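Local coordinates for malonyl CoA-acyl carrier protein transacylase (PDB 3IM9) that transfers the malonyl group from malonyl-CoA to the holo acyl carrier protein, supplying malonyl-ACP for bacterial fatty acid synthesis, at residues V119-R122 with G123-A127. Numbering follows the deposited sequence.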
loop_
_atom_site.group_PDB
_atom_site.type_symbol
_atom_site.label_atom_id
_atom_site.label_comp_id
_atom_site.label_asym_id
_atom_site.label_seq_id
_atom_site.Cartn_x
_atom_site.Cartn_y
_atom_site.Cartn_z
ATOM N N VAL A 119 9.491 1.717 -7.759
ATOM C CA VAL A 119 9.126 2.097 -6.392
ATOM C C VAL A 119 10.336 2.616 -5.637
ATOM O O VAL A 119 10.176 3.459 -4.685
ATOM C CB VAL A 119 8.462 0.936 -5.601
ATOM C CG1 VAL A 119 7.178 0.511 -6.294
ATOM C CG2 VAL A 119 9.396 -0.251 -5.267
ATOM N N ARG A 120 11.586 2.228 -6.000
ATOM C CA ARG A 120 12.702 2.902 -5.429
ATOM C C ARG A 120 12.680 4.401 -5.800
ATOM O O ARG A 120 12.917 5.245 -4.909
ATOM C CB ARG A 120 14.029 2.192 -5.943
ATOM C CG ARG A 120 15.336 2.984 -5.647
ATOM C CD ARG A 120 15.557 3.045 -4.167
ATOM N NE ARG A 120 16.985 3.407 -3.917
ATOM C CZ ARG A 120 17.478 3.607 -2.717
ATOM N NH1 ARG A 120 16.689 3.515 -1.625
ATOM N NH2 ARG A 120 18.816 3.892 -2.551
ATOM N N LYS A 121 12.429 4.750 -7.094
ATOM C CA LYS A 121 12.346 6.151 -7.411
ATOM C C LYS A 121 11.149 6.833 -6.703
ATOM O O LYS A 121 11.336 7.927 -6.229
ATOM C CB LYS A 121 12.150 6.279 -8.966
ATOM C CG LYS A 121 12.109 7.766 -9.478
ATOM C CD LYS A 121 13.375 8.516 -9.299
ATOM C CE LYS A 121 14.376 8.111 -10.344
ATOM N NZ LYS A 121 15.563 9.102 -10.419
ATOM N N ARG A 122 10.012 6.149 -6.630
ATOM C CA ARG A 122 8.814 6.722 -5.937
ATOM C C ARG A 122 9.185 7.081 -4.482
ATOM O O ARG A 122 8.931 8.187 -4.040
ATOM C CB ARG A 122 7.744 5.629 -5.896
ATOM C CG ARG A 122 6.408 6.123 -5.379
ATOM C CD ARG A 122 5.383 5.009 -5.502
ATOM N NE ARG A 122 4.071 5.346 -4.984
ATOM C CZ ARG A 122 3.689 5.142 -3.734
ATOM N NH1 ARG A 122 4.519 4.631 -2.833
ATOM N NH2 ARG A 122 2.449 5.394 -3.370
ATOM N N GLY A 123 9.897 6.163 -3.800
ATOM C CA GLY A 123 10.307 6.388 -2.406
ATOM C C GLY A 123 11.290 7.550 -2.297
ATOM O O GLY A 123 11.213 8.383 -1.352
ATOM N N GLN A 124 12.267 7.623 -3.230
ATOM C CA GLN A 124 13.273 8.705 -3.150
ATOM C C GLN A 124 12.599 10.056 -3.460
ATOM O O GLN A 124 12.868 11.010 -2.744
ATOM C CB GLN A 124 14.367 8.536 -4.217
ATOM C CG GLN A 124 15.247 7.301 -3.936
ATOM C CD GLN A 124 16.204 7.098 -5.069
ATOM O OE1 GLN A 124 15.817 7.069 -6.280
ATOM N NE2 GLN A 124 17.475 6.994 -4.703
ATOM N N LEU A 125 11.666 10.076 -4.390
ATOM C CA LEU A 125 10.999 11.351 -4.709
ATOM C C LEU A 125 10.117 11.756 -3.534
ATOM O O LEU A 125 10.078 12.972 -3.168
ATOM C CB LEU A 125 10.138 11.208 -5.964
ATOM C CG LEU A 125 10.849 11.251 -7.295
ATOM C CD1 LEU A 125 12.271 10.786 -7.299
ATOM C CD2 LEU A 125 9.989 10.861 -8.485
ATOM N N MET A 126 9.416 10.792 -2.943
ATOM C CA MET A 126 8.572 11.152 -1.791
ATOM C C MET A 126 9.440 11.638 -0.636
ATOM O O MET A 126 9.082 12.628 0.008
ATOM C CB MET A 126 7.685 9.950 -1.345
ATOM C CG MET A 126 6.675 9.641 -2.441
ATOM S SD MET A 126 5.725 8.133 -2.055
ATOM C CE MET A 126 5.078 8.384 -0.421
ATOM N N ALA A 127 10.502 10.929 -0.336
ATOM C CA ALA A 127 11.427 11.272 0.790
ATOM C C ALA A 127 12.026 12.681 0.611
ATOM O O ALA A 127 12.270 13.361 1.642
ATOM C CB ALA A 127 12.546 10.267 0.911
HETATM O O HOH W 1 16.193 9.857 -7.509
#
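Gly123 N donates to Val119 O at 2.9 Å, the first of four successive i to i+4 bonds that join the two segments into a continuous run of alpha-helix, more than two turns long, within helix 112-128 of the acyl transferase domain. Next, Gln124 N bonds Arg120 O, and Gln124 NE2 lies over one face of the Arg120 guanidinium, 3.7 Å from Arg120 NE, with the side chain offset toward the rim and the planes 18° apart. That guanidinium is held by a salt bridge to Asp49 and hydrogen bonds to Glu68 O and Asn69. At the other end of the amide, Gln124 OE1 accepts from a water at 3.1 Å, which in turn accepts from Lys121 NZ; the Lys121 chain, bent at chi2 and chi3 (65° and 77°), curls round to reach it. Leu125 N meets Lys121 O, while Leu125 CD2 packs 3.9 Å from Lys121 CG. Met126 N bonds Arg122 O. The Met126 and Arg122 side chains run alongside each other in the same direction, Arg122 extended from CG to NE. Arg122 is among the residues around the bound calcium ion, and its guanidinium hydrogen-bonds Gln71, Gln256 and OG of Ser97, the active-site serine inferred by similarity, so this part of the helix flanks the probable catalytic centre. Over one face of that guanidinium, offset toward its rim, sits Met126 SD, 3.8 Å from Arg122 NH1.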